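Local structure of probable exosome complex exonuclease 2 (Pyrococcus abyssi, 2PO1) at residues C[88-91]-C[92-95]; C[115-119]-C[120-124]; C[159-162]-C[163-167]; C[202-206]-C[207-211]; C[262-265]-C[266-270]. The protein is probably a non-catalytic subunit of the archaeal exosome, an RNA-degrading complex, in which it helps to shape the active site of Rrp41. All blocks are in the same frame, centred on the assembly; numbering follows the deposited sequence.

Contact 1 of 5, residues C[88-91]-C[92-95]; sequences ELVP and LASP. With nucleotides of chain A.
Glu88 meets the base of nucleotide A4 of chain A with one carboxylate oxygen, an example of a protein acid placed beside an adenine. The exocyclic N6 of A4 of chain A donates to Glu88 OE2 at 3.2 Å, on a bent path (136°). The same OE2 also lies close to N1 of A4 of chain A, at 2.9 Å, where a bond would probably need a proton between the two atoms. The chain of Glu88 is folded rather than extended, CG beside the backbone N (chi1 -62°) and a second bend following at chi2, which turns the acid toward the base. Replacing Glu88 by an alanine would probably leave N6 of the adenine without this acceptor and the base freer to shift. Farther along, the chain leaves its strand through a tight turn. Ala93 N bonds to Val90 O at 2.8 Å, and Ser94 N closes a longer bond of 3.3 Å to Pro91 O, both three residues apart as in a 3-10 turn. Val90 and Leu92 lie alongside each other, Val90 CG2 resting 3.7 Å from Leu92 CG. A neighbouring subunit packs on Val90, Pro91 and Leu92. Within the chain, the backbone of Glu88 pairs with Val143 and Val145 of strand 135-147, and Leu89 rests on Leu109 of helix 104-118.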
loop_
_atom_site.group_PDB
_atom_site.type_symbol
_atom_site.label_atom_id
_atom_site.label_comp_id
_atom_site.label_asym_id
_atom_site.label_seq_id
_atom_site.Cartn_x
_atom_site.Cartn_y
_atom_site.Cartn_z
ATOM N N GLU C 88 -2.308 16.181 6.783
ATOM C CA GLU C 88 -1.066 15.553 7.066
ATOM C C GLU C 88 -0.598 15.941 8.465
ATOM O O GLU C 88 -0.362 17.127 8.807
ATOM C CB GLU C 88 -0.044 15.969 6.038
ATOM C CG GLU C 88 -0.413 15.554 4.606
ATOM C CD GLU C 88 -0.383 14.043 4.433
ATOM O OE1 GLU C 88 -1.400 13.434 4.052
ATOM O OE2 GLU C 88 0.646 13.460 4.752
ATOM N N LEU C 89 -0.547 14.918 9.296
ATOM C CA LEU C 89 -0.002 15.010 10.671
ATOM C C LEU C 89 1.465 14.672 10.469
ATOM O O LEU C 89 1.874 13.534 10.635
ATOM C CB LEU C 89 -0.710 13.967 11.533
ATOM C CG LEU C 89 -1.892 14.509 12.345
ATOM C CD1 LEU C 89 -2.545 15.826 11.943
ATOM C CD2 LEU C 89 -2.921 13.470 12.763
ATOM N N VAL C 90 2.262 15.682 10.104
ATOM C CA VAL C 90 3.591 15.394 9.650
ATOM C C VAL C 90 4.409 15.078 10.885
ATOM O O VAL C 90 4.144 15.647 11.963
ATOM C CB VAL C 90 4.192 16.498 8.690
ATOM C CG1 VAL C 90 3.090 17.007 7.662
ATOM C CG2 VAL C 90 4.665 17.662 9.431
ATOM N N PRO C 91 5.313 14.120 10.760
ATOM C CA PRO C 91 6.100 13.625 11.866
ATOM C C PRO C 91 6.823 14.750 12.597
ATOM O O PRO C 91 7.030 14.658 13.817
ATOM C CB PRO C 91 7.079 12.703 11.158
ATOM C CG PRO C 91 6.271 12.130 10.108
ATOM C CD PRO C 91 5.627 13.343 9.537
ATOM N N LEU C 92 7.133 15.836 11.883
ATOM C CA LEU C 92 7.832 16.910 12.544
ATOM C C LEU C 92 6.954 17.641 13.507
ATOM O O LEU C 92 7.458 18.289 14.415
ATOM C CB LEU C 92 8.532 17.875 11.571
ATOM C CG LEU C 92 7.920 18.940 10.682
ATOM C CD1 LEU C 92 7.061 19.943 11.425
ATOM C CD2 LEU C 92 9.135 19.670 10.147
ATOM N N ALA C 93 5.647 17.504 13.359
ATOM C CA ALA C 93 4.761 18.230 14.229
ATOM C C ALA C 93 4.638 17.631 15.633
ATOM O O ALA C 93 4.116 18.299 16.540
ATOM C CB ALA C 93 3.395 18.389 13.589
ATOM N N SER C 94 5.036 16.364 15.805
ATOM C CA SER C 94 4.749 15.703 17.061
ATOM C C SER C 94 5.397 14.357 17.092
ATOM O O SER C 94 5.351 13.610 16.086
ATOM C CB SER C 94 3.214 15.560 17.198
ATOM O OG SER C 94 2.862 14.830 18.367
ATOM N N PRO C 95 5.958 13.994 18.248
ATOM C CA PRO C 95 6.514 12.675 18.290
ATOM C C PRO C 95 5.460 11.580 18.193
ATOM O O PRO C 95 5.812 10.421 17.892
ATOM C CB PRO C 95 7.276 12.636 19.626
ATOM C CG PRO C 95 6.711 13.675 20.421
ATOM C CD PRO C 95 6.112 14.711 19.527
ATOM P P A A 4 4.844 3.939 2.775
ATOM O OP1 A A 4 6.134 3.237 2.984
ATOM O OP2 A A 4 3.619 3.455 3.474
ATOM O "O5'" A A 4 4.550 3.872 1.186
ATOM C "C5'" A A 4 3.783 4.857 0.462
ATOM C "C4'" A A 4 2.283 4.570 0.454
ATOM O "O4'" A A 4 1.682 4.778 1.775
ATOM C "C3'" A A 4 1.490 5.418 -0.544
ATOM O "O3'" A A 4 0.945 4.586 -1.580
ATOM C "C2'" A A 4 0.385 6.085 0.295
ATOM O "O2'" A A 4 -0.881 5.487 0.053
ATOM C "C1'" A A 4 0.836 5.925 1.764
ATOM N N9 A A 4 1.554 7.096 2.358
ATOM C C8 A A 4 2.946 7.179 2.732
ATOM N N7 A A 4 3.357 8.329 3.224
ATOM C C5 A A 4 2.133 9.079 3.181
ATOM C C6 A A 4 1.856 10.408 3.576
ATOM N N6 A A 4 2.854 11.184 4.097
ATOM N N1 A A 4 0.514 10.859 3.421
ATOM C C2 A A 4 -0.463 10.058 2.892
ATOM N N3 A A 4 -0.324 8.798 2.475
ATOM C C4 A A 4 1.011 8.355 2.653
#

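Contact 2 of 5, residues C[115-119]-C[120-124]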
loop_
_atom_site.group_PDB
_atom_site.type_symbol
_atom_site.label_atom_id
_atom_site.label_comp_id
_atom_site.label_asym_id
_atom_site.label_seq_id
_atom_site.Cartn_x
_atom_site.Cartn_y
_atom_site.Cartn_z
ATOM N N ARG C 115 -16.503 18.569 6.566
ATOM C CA ARG C 115 -17.937 18.587 6.745
ATOM C C ARG C 115 -18.371 19.962 7.097
ATOM O O ARG C 115 -19.375 20.431 6.559
ATOM C CB ARG C 115 -18.391 17.605 7.799
ATOM C CG ARG C 115 -18.294 16.233 7.216
ATOM C CD ARG C 115 -19.192 15.312 7.972
ATOM N NE ARG C 115 -18.808 15.191 9.359
ATOM C CZ ARG C 115 -17.999 14.242 9.827
ATOM N NH1 ARG C 115 -17.746 14.208 11.111
ATOM N NH2 ARG C 115 -17.450 13.332 9.017
ATOM N N GLY C 116 -17.589 20.623 7.947
ATOM C CA GLY C 116 -17.945 21.991 8.420
ATOM C C GLY C 116 -18.089 22.925 7.242
ATOM O O GLY C 116 -18.940 23.798 7.231
ATOM N N ILE C 117 -17.236 22.744 6.242
ATOM C CA ILE C 117 -17.204 23.613 5.073
ATOM C C ILE C 117 -18.223 23.092 4.107
ATOM O O ILE C 117 -19.079 23.814 3.680
ATOM C CB ILE C 117 -15.763 23.709 4.472
ATOM C CG1 ILE C 117 -14.855 24.365 5.516
ATOM C CG2 ILE C 117 -15.771 24.470 3.139
ATOM C CD1 ILE C 117 -13.341 24.083 5.357
ATOM N N ARG C 118 -18.156 21.804 3.765
ATOM C CA ARG C 118 -19.064 21.263 2.826
ATOM C C ARG C 118 -20.511 21.528 3.228
ATOM O O ARG C 118 -21.319 21.953 2.419
ATOM C CB ARG C 118 -18.835 19.742 2.701
ATOM C CG ARG C 118 -19.568 19.119 1.566
ATOM C CD ARG C 118 -19.170 17.653 1.496
ATOM N NE ARG C 118 -17.709 17.595 1.331
ATOM C CZ ARG C 118 -17.090 17.741 0.162
ATOM N NH1 ARG C 118 -17.767 17.899 -0.962
ATOM N NH2 ARG C 118 -15.785 17.745 0.127
ATOM N N GLU C 119 -20.861 21.216 4.447
ATOM C CA GLU C 119 -22.283 21.098 4.753
ATOM C C GLU C 119 -22.848 22.457 5.038
ATOM O O GLU C 119 -24.074 22.660 5.065
ATOM C CB GLU C 119 -22.496 20.139 5.917
ATOM C CG GLU C 119 -22.168 18.676 5.591
ATOM C CD GLU C 119 -22.944 18.155 4.430
ATOM O OE1 GLU C 119 -22.325 17.460 3.583
ATOM O OE2 GLU C 119 -24.162 18.465 4.359
ATOM N N SER C 120 -21.968 23.423 5.227
ATOM C CA SER C 120 -22.464 24.775 5.356
ATOM C C SER C 120 -22.462 25.429 3.966
ATOM O O SER C 120 -22.813 26.574 3.861
ATOM C CB SER C 120 -21.587 25.594 6.252
ATOM O OG SER C 120 -20.301 25.599 5.670
ATOM N N LYS C 121 -21.967 24.710 2.949
ATOM C CA LYS C 121 -21.727 25.261 1.627
ATOM C C LYS C 121 -20.858 26.511 1.686
ATOM O O LYS C 121 -21.022 27.444 0.894
ATOM C CB LYS C 121 -23.049 25.523 0.966
ATOM C CG LYS C 121 -23.793 24.240 0.665
ATOM C CD LYS C 121 -24.825 24.562 -0.401
ATOM C CE LYS C 121 -25.264 23.328 -1.160
ATOM N NZ LYS C 121 -26.528 22.784 -0.564
ATOM N N ALA C 122 -19.927 26.512 2.630
ATOM C CA ALA C 122 -19.033 27.645 2.785
ATOM C C ALA C 122 -18.216 27.807 1.538
ATOM O O ALA C 122 -17.917 28.910 1.163
ATOM C CB ALA C 122 -18.131 27.469 4.012
ATOM N N LEU C 123 -17.849 26.699 0.895
ATOM C CA LEU C 123 -17.290 26.783 -0.436
ATOM C C LEU C 123 -18.437 26.362 -1.281
ATOM O O LEU C 123 -18.850 25.184 -1.246
ATOM C CB LEU C 123 -16.200 25.775 -0.668
ATOM C CG LEU C 123 -15.001 26.072 -1.576
ATOM C CD1 LEU C 123 -14.465 24.786 -2.151
ATOM C CD2 LEU C 123 -15.243 27.089 -2.566
ATOM N N ASN C 124 -18.966 27.293 -2.058
ATOM C CA ASN C 124 -20.105 26.952 -2.858
ATOM C C ASN C 124 -19.694 26.201 -4.141
ATOM O O ASN C 124 -19.276 26.817 -5.116
ATOM C CB ASN C 124 -20.856 28.218 -3.180
ATOM C CG ASN C 124 -22.189 27.941 -3.698
ATOM O OD1 ASN C 124 -22.425 26.876 -4.260
ATOM N ND2 ASN C 124 -23.109 28.858 -3.476
#
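Ser120 turns its hydroxyl between its own backbone N and carbonyl carbon (chi1 60°), and this folds OG back under the last turn of the helix. There Ser120 OG lies 2.7 Å from Gly116 O and 2.9 Å from Ile117 O, two carbonyls within range of its single proton. A positive phi of 53° at Lys121 then ends the helix, and two backbone bonds complete a Schellman motif. Ala122 N reaches back to Ile117 O at 3.0 Å, while Lys121 N bonds to Arg118 O at 2.9 Å. The hydrophobic clasp that usually accompanies this motif is present. Ile117 CG2 sits 3.9 Å from Ala122 CB and 4.0 Å from Leu123 CB, so one methyl branch bridges the helix end and the departing chain. Gly116 O has a further partner in Ser235 OG, and Arg118 is held by Asp114 and the carbonyl of Met83. Arg115 forms a salt bridge with an acidic residue of a neighbouring subunit and packs on a phosphate of the bound RNA. Ile117 lies against Ala160 and Leu164 of helix 152-166 and against Met83 of strand 82-89, which fits the end of helix 104-118 into the interior of the domain.

Contact 3 of 5, residues C[159-162]-C[163-167]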
loop_
_atom_site.group_PDB
_atom_site.type_symbol
_atom_site.label_atom_id
_atom_site.label_comp_id
_atom_site.label_asym_id
_atom_site.label_seq_id
_atom_site.Cartn_x
_atom_site.Cartn_y
_atom_site.Cartn_z
ATOM N N ALA C 159 -7.567 27.646 9.903
ATOM C CA ALA C 159 -6.643 27.729 8.758
ATOM C C ALA C 159 -7.331 27.409 7.442
ATOM O O ALA C 159 -7.023 28.030 6.446
ATOM C CB ALA C 159 -5.468 26.818 8.957
ATOM N N ALA C 160 -8.256 26.431 7.442
ATOM C CA ALA C 160 -8.841 25.928 6.179
ATOM C C ALA C 160 -9.729 27.014 5.629
ATOM O O ALA C 160 -9.596 27.417 4.475
ATOM C CB ALA C 160 -9.618 24.617 6.374
ATOM N N ILE C 161 -10.591 27.571 6.470
ATOM C CA ILE C 161 -11.486 28.559 5.955
ATOM C C ILE C 161 -10.726 29.858 5.662
ATOM O O ILE C 161 -11.078 30.604 4.725
ATOM C CB ILE C 161 -12.738 28.793 6.864
ATOM C CG1 ILE C 161 -13.791 29.613 6.097
ATOM C CG2 ILE C 161 -12.354 29.413 8.152
ATOM C CD1 ILE C 161 -14.443 28.717 4.963
ATOM N N ALA C 162 -9.700 30.141 6.446
ATOM C CA ALA C 162 -8.946 31.367 6.172
ATOM C C ALA C 162 -8.201 31.197 4.854
ATOM O O ALA C 162 -8.054 32.143 4.091
ATOM C CB ALA C 162 -7.981 31.711 7.341
ATOM N N ALA C 163 -7.727 29.988 4.556
ATOM C CA ALA C 163 -6.961 29.784 3.326
ATOM C C ALA C 163 -7.937 29.905 2.128
ATOM O O ALA C 163 -7.644 30.542 1.114
ATOM C CB ALA C 163 -6.274 28.432 3.359
ATOM N N LEU C 164 -9.148 29.362 2.280
ATOM C CA LEU C 164 -10.182 29.435 1.212
ATOM C C LEU C 164 -10.598 30.882 0.942
ATOM O O LEU C 164 -10.791 31.314 -0.222
ATOM C CB LEU C 164 -11.372 28.586 1.659
ATOM C CG LEU C 164 -11.148 27.102 1.507
ATOM C CD1 LEU C 164 -12.285 26.448 2.208
ATOM C CD2 LEU C 164 -11.229 26.763 0.017
ATOM N N LEU C 165 -10.722 31.651 2.015
ATOM C CA LEU C 165 -11.007 33.075 1.884
ATOM C C LEU C 165 -9.854 33.786 1.227
ATOM O O LEU C 165 -10.060 34.712 0.516
ATOM C CB LEU C 165 -11.277 33.728 3.227
ATOM C CG LEU C 165 -12.619 33.297 3.829
ATOM C CD1 LEU C 165 -12.578 33.578 5.326
ATOM C CD2 LEU C 165 -13.790 33.977 3.102
ATOM N N ASN C 166 -8.637 33.318 1.474
ATOM C CA ASN C 166 -7.436 33.900 0.862
ATOM C C ASN C 166 -7.214 33.517 -0.597
ATOM O O ASN C 166 -6.381 34.124 -1.302
ATOM C CB ASN C 166 -6.213 33.401 1.643
ATOM C CG ASN C 166 -4.925 33.903 1.083
ATOM O OD1 ASN C 166 -4.096 33.135 0.721
ATOM N ND2 ASN C 166 -4.754 35.222 1.028
ATOM N N ALA C 167 -7.927 32.497 -1.043
ATOM C CA ALA C 167 -7.606 31.853 -2.273
ATOM C C ALA C 167 -8.004 32.769 -3.383
ATOM O O ALA C 167 -9.030 33.468 -3.303
ATOM C CB ALA C 167 -8.318 30.533 -2.378
#
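Ala163 N donates to Ala159 O at 2.8 Å, the shortest in a run of four helical bonds that illustrates how a regular helix positions its side chains. Leu164 N follows with Ala160 O at 3.0 Å, and Leu165 N with Ile161 O and Asn166 N with Ala162 O continue the same four-residue spacing. The apolar contacts grow from Ile161, where a chi1 of -167° swings the longer branch to the side of the carbonyl carbon and so along the helix toward the next turn. Its CD1 meets Leu164 CD1 at 4.2 Å, the two side chains crossing at about a right angle. One carbon nearer the backbone on the same branch, Ile161 CG1 is also 4.2 Å from Leu165 CD1, so the isoleucine touches two leucines. Leu165 lies back over the backbone as well, with its CG 3.2 Å from Ile161 O. Beyond these, the end of Asn166 is fixed from outside, its OD1 accepting from Ser52 N. Consistent with a close approach of helix and sheet, the alanines Ala159 and Ala163 rest on Val64 of strand 60-71, and Ala162 on Ile41 and Val43 of strand 39-43. Elsewhere on its surface helix 152-166 meets helix 247-275, where Leu165 touches Val272.

Contact 4 of 5, residues C[202-206]-C[207-211]; sequences AKIGN and ILVVD
Ala202 to Ile204 pair with Ile207 to Val209 as a two-residue beta hairpin, the short strand axes 4.6 Å apart at closest and inclined at 145°. A type II' turn from Ile204 to Ile207 makes the reversal, and Gly205 occupies its second position with a positive phi of 58°, a conformation that favours glycine. The Ile204–Ile207 pair closes the turn with two backbone bonds. Ile204 N meets Ile207 O at 2.7 Å, nearly along the C=O axis, whereas the return bond from Ile207 N to Ile204 O is longer, 3.1 Å, its donor above the carbonyl plane. Ala202 and Val209 form the second hydrogen-bonded pair, with Ala202 N 2.9 Å from Val209 O. Between them Lys203 and Leu208 make the non-hydrogen-bonded pair, their side chains crossing obliquely on one face of the sheet. A chi1 of 172° sends the lysine chain out beside its carbonyl carbon, and, extended from there, it runs past the leucine to Glu249 and the carbonyl of Ala244. On the other face Val209 CG1 is shared: it touches Ala202 CB at 4.1 Å and Ile204 CD1 at 4.2 Å, under Leu22 of helix 13-23. Strand 207-210 is an outermost strand, within this chain, of the four-stranded antiparallel sheet in the second domain of this RNase PH family member, and strand 197-204 lies next inside it. Leu208 CD2 presses on the lysine stem, only 3.5 Å from Lys203 CB, tighter than ordinary carbon contact; on the backbone, Leu208 CA points its hydrogen at Ala202 O, 3.2 Å away.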
loop_
_atom_site.group_PDB
_atom_site.type_symbol
_atom_site.label_atom_id
_atom_site.label_comp_id
_atom_site.label_asym_id
_atom_site.label_seq_id
_atom_site.Cartn_x
_atom_site.Cartn_y
_atom_site.Cartn_z
ATOM N N ALA C 202 -12.608 20.396 25.604
ATOM C CA ALA C 202 -12.192 19.169 26.289
ATOM C C ALA C 202 -13.064 19.055 27.512
ATOM O O ALA C 202 -13.255 20.021 28.210
ATOM C CB ALA C 202 -10.749 19.271 26.695
ATOM N N LYS C 203 -13.643 17.887 27.743
ATOM C CA LYS C 203 -14.260 17.643 29.015
ATOM C C LYS C 203 -13.202 17.010 29.903
ATOM O O LYS C 203 -12.629 15.949 29.568
ATOM C CB LYS C 203 -15.460 16.729 28.863
ATOM C CG LYS C 203 -16.065 16.272 30.164
ATOM C CD LYS C 203 -17.490 15.811 29.933
ATOM C CE LYS C 203 -18.115 15.377 31.249
ATOM N NZ LYS C 203 -19.531 14.998 30.977
ATOM N N ILE C 204 -12.915 17.683 31.012
ATOM C CA ILE C 204 -11.987 17.192 32.045
ATOM C C ILE C 204 -12.744 17.126 33.362
ATOM O O ILE C 204 -13.117 18.155 33.924
ATOM C CB ILE C 204 -10.768 18.111 32.161
ATOM C CG1 ILE C 204 -10.164 18.335 30.767
ATOM C CG2 ILE C 204 -9.769 17.561 33.182
ATOM C CD1 ILE C 204 -8.967 19.315 30.714
ATOM N N GLY C 205 -12.999 15.910 33.831
ATOM C CA GLY C 205 -13.947 15.708 34.911
ATOM C C GLY C 205 -15.302 16.267 34.502
ATOM O O GLY C 205 -15.846 15.903 33.457
ATOM N N ASN C 206 -15.847 17.169 35.305
ATOM C CA ASN C 206 -17.165 17.714 35.019
ATOM C C ASN C 206 -17.095 19.096 34.410
ATOM O O ASN C 206 -18.048 19.858 34.452
ATOM C CB ASN C 206 -18.037 17.685 36.268
ATOM C CG ASN C 206 -18.585 16.298 36.534
ATOM O OD1 ASN C 206 -18.619 15.443 35.635
ATOM N ND2 ASN C 206 -19.005 16.058 37.770
ATOM N N ILE C 207 -15.960 19.393 33.818
ATOM C CA ILE C 207 -15.696 20.728 33.349
ATOM C C ILE C 207 -15.288 20.690 31.878
ATOM O O ILE C 207 -14.396 19.915 31.485
ATOM C CB ILE C 207 -14.553 21.341 34.178
ATOM C CG1 ILE C 207 -15.053 21.750 35.553
ATOM C CG2 ILE C 207 -14.031 22.554 33.497
ATOM C CD1 ILE C 207 -13.949 21.834 36.573
ATOM N N LEU C 208 -15.927 21.535 31.062
ATOM C CA LEU C 208 -15.479 21.756 29.691
ATOM C C LEU C 208 -14.667 23.009 29.586
ATOM O O LEU C 208 -15.010 24.047 30.132
ATOM C CB LEU C 208 -16.619 21.851 28.678
ATOM C CG LEU C 208 -17.800 20.880 28.616
ATOM C CD1 LEU C 208 -18.329 20.788 27.244
ATOM C CD2 LEU C 208 -17.534 19.485 29.146
ATOM N N VAL C 209 -13.622 22.919 28.791
ATOM C CA VAL C 209 -12.637 23.970 28.702
ATOM C C VAL C 209 -12.393 24.091 27.189
ATOM O O VAL C 209 -12.119 23.081 26.491
ATOM C CB VAL C 209 -11.468 23.438 29.524
ATOM C CG1 VAL C 209 -10.301 22.771 28.706
ATOM C CG2 VAL C 209 -11.132 24.221 30.746
ATOM N N VAL C 210 -12.536 25.291 26.659
ATOM C CA VAL C 210 -12.385 25.463 25.232
ATOM C C VAL C 210 -10.898 25.551 24.877
ATOM O O VAL C 210 -10.050 25.960 25.700
ATOM C CB VAL C 210 -13.129 26.704 24.724
ATOM C CG1 VAL C 210 -12.406 27.906 25.144
ATOM C CG2 VAL C 210 -13.152 26.701 23.191
ATOM N N ASP C 211 -10.598 25.139 23.649
ATOM C CA ASP C 211 -9.245 25.179 23.105
ATOM C C ASP C 211 -8.246 24.516 24.043
ATOM O O ASP C 211 -7.370 25.195 24.568
ATOM C CB ASP C 211 -8.828 26.607 22.823
ATOM C CG ASP C 211 -7.457 26.711 22.204
ATOM O OD1 ASP C 211 -6.792 27.722 22.499
ATOM O OD2 ASP C 211 -7.052 25.811 21.429
#

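Contact 5 of 5, residues C[262-265]-C[266-270]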
loop_
_atom_site.group_PDB
_atom_site.type_symbol
_atom_site.label_atom_id
_atom_site.label_comp_id
_atom_site.label_asym_id
_atom_site.label_seq_id
_atom_site.Cartn_x
_atom_site.Cartn_y
_atom_site.Cartn_z
ATOM N N GLU C 262 -17.559 33.362 16.621
ATOM C CA GLU C 262 -17.711 34.708 16.130
ATOM C C GLU C 262 -16.486 35.527 16.433
ATOM O O GLU C 262 -16.115 36.355 15.620
ATOM C CB GLU C 262 -18.984 35.378 16.636
ATOM C CG GLU C 262 -19.347 36.740 15.909
ATOM C CD GLU C 262 -19.054 36.766 14.356
ATOM O OE1 GLU C 262 -18.361 37.723 13.885
ATOM O OE2 GLU C 262 -19.505 35.832 13.619
ATOM N N GLU C 263 -15.900 35.353 17.624
ATOM C CA GLU C 263 -14.690 36.084 18.001
ATOM C C GLU C 263 -13.550 35.661 17.045
ATOM O O GLU C 263 -12.718 36.466 16.653
ATOM C CB GLU C 263 -14.324 35.724 19.444
ATOM C CG GLU C 263 -15.334 36.234 20.510
ATOM C CD GLU C 263 -14.926 35.802 21.919
ATOM O OE1 GLU C 263 -14.135 34.878 22.029
ATOM O OE2 GLU C 263 -15.416 36.361 22.908
ATOM N N ILE C 264 -13.545 34.386 16.663
ATOM C CA ILE C 264 -12.537 33.862 15.751
ATOM C C ILE C 264 -12.766 34.336 14.310
ATOM O O ILE C 264 -11.796 34.707 13.605
ATOM C CB ILE C 264 -12.483 32.341 15.856
ATOM C CG1 ILE C 264 -12.048 31.990 17.300
ATOM C CG2 ILE C 264 -11.597 31.781 14.771
ATOM C CD1 ILE C 264 -11.444 30.732 17.450
ATOM N N ARG C 265 -14.028 34.339 13.873
ATOM C CA ARG C 265 -14.350 34.839 12.512
ATOM C C ARG C 265 -13.815 36.247 12.302
ATOM O O ARG C 265 -13.212 36.554 11.256
ATOM C CB ARG C 265 -15.849 34.825 12.303
ATOM C CG ARG C 265 -16.362 34.910 10.874
ATOM C CD ARG C 265 -17.312 33.685 10.721
ATOM N NE ARG C 265 -18.235 33.704 11.844
ATOM C CZ ARG C 265 -18.693 32.649 12.509
ATOM N NH1 ARG C 265 -18.383 31.387 12.207
ATOM N NH2 ARG C 265 -19.478 32.895 13.522
ATOM N N LYS C 266 -14.027 37.115 13.283
ATOM C CA LYS C 266 -13.424 38.432 13.205
ATOM C C LYS C 266 -11.888 38.416 12.961
ATOM O O LYS C 266 -11.381 39.213 12.184
ATOM C CB LYS C 266 -13.766 39.245 14.437
ATOM C CG LYS C 266 -15.237 39.487 14.588
ATOM C CD LYS C 266 -15.479 40.515 15.709
ATOM C CE LYS C 266 -16.925 40.504 16.171
ATOM N NZ LYS C 266 -17.859 40.751 15.047
ATOM N N LEU C 267 -11.160 37.503 13.609
ATOM C CA LEU C 267 -9.715 37.410 13.404
ATOM C C LEU C 267 -9.371 36.899 12.010
ATOM O O LEU C 267 -8.460 37.412 11.370
ATOM C CB LEU C 267 -9.080 36.475 14.431
ATOM C CG LEU C 267 -9.188 37.014 15.837
ATOM C CD1 LEU C 267 -8.827 35.933 16.903
ATOM C CD2 LEU C 267 -8.348 38.321 16.005
ATOM N N ILE C 268 -10.098 35.871 11.574
ATOM C CA ILE C 268 -10.021 35.401 10.216
ATOM C C ILE C 268 -10.270 36.495 9.190
ATOM O O ILE C 268 -9.476 36.646 8.286
ATOM C CB ILE C 268 -10.986 34.225 9.941
ATOM C CG1 ILE C 268 -10.612 33.004 10.815
ATOM C CG2 ILE C 268 -10.979 33.899 8.454
ATOM C CD1 ILE C 268 -11.742 31.885 10.819
ATOM N N LEU C 269 -11.353 37.262 9.323
ATOM C CA LEU C 269 -11.663 38.239 8.295
ATOM C C LEU C 269 -10.536 39.283 8.258
ATOM O O LEU C 269 -10.136 39.725 7.192
ATOM C CB LEU C 269 -13.007 38.932 8.568
ATOM C CG LEU C 269 -14.270 38.466 7.838
ATOM C CD1 LEU C 269 -13.914 37.583 6.658
ATOM C CD2 LEU C 269 -15.210 37.774 8.800
ATOM N N GLU C 270 -10.023 39.627 9.445
ATOM C CA GLU C 270 -8.960 40.627 9.638
ATOM C C GLU C 270 -7.679 40.146 8.923
ATOM O O GLU C 270 -7.062 40.864 8.156
ATOM C CB GLU C 270 -8.742 40.760 11.145
ATOM C CG GLU C 270 -7.758 41.817 11.621
ATOM C CD GLU C 270 -7.949 42.206 13.121
ATOM O OE1 GLU C 270 -7.475 43.301 13.494
ATOM O OE2 GLU C 270 -8.570 41.435 13.925
#
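Glu262 and Lys266 cross at about a right angle, one turn of helix apart, so that the lysine end swings across to the acid. Lys266 NZ reaches Glu262 OE1 at 3.3 Å, on the anti side of that oxygen and a little out of the carboxylate plane. The other oxygen is held by Arg265, which approaches side-on: NE at 3.0 Å and NH2 at 2.9 Å both grip Glu262 OE2, with the acid oxygen lying in the guanidinium plane. These two nitrogens come from the same face of the carboxylate, so the flat groups are tilted against each other rather than coplanar. What brings the acid here is a first torsion pointing away from the backbone N (chi1 -169°), followed by a bend at chi2. A leucine in place of Glu262 would probably leave Arg265 and Lys266 without the carboxylate they share, and the lysine end free to turn. Arg265 is also held outside this pair, its NH1 donating to the carbonyl of Ile195. Its stem lies alongside Leu269, pointing the same way, and Arg265 CG is 3.7 Å from Leu269 CD2. The inner side is apolar: Ile264 and Ile268 lie at a slant to each other, with Ile264 CG2 4.0 Å from Ile268 CD1. Beneath them the backbone bond from Ile268 N to Ile264 O is 2.9 Å and almost straight (172°). Such spacing of charges at three and four residues on one side, and of isoleucines on another, is characteristic of an amphipathic helix, here with its apolar side packed on helix 152-166 and strands 39-43 and 197-204.

From the N terminus the five contacts follow in series, none nesting within or crossing another, because each closes on adjoining residues. Contact 1 turns the chain out of strand 82-89 at the RNA, and contact 2 ends the helix that comes next, their centres about 27 Å apart. Contact 3 belongs to helix 152-166, which contacts 2 and 5 both touch: Ala122 CB of residues 120-124 lies 4.0 Å from Ile161 CD1, and Leu165 CD1 meets Ile268 CG2 at 3.5 Å. Contact 4 reverses the chain in the hairpin of strands 197-204 and 207-210, touching none of the other four. Helix 152-166 thus lies between, packing on the end of helix 104-118 through contact 2 and on helix 247-275 through contact 5.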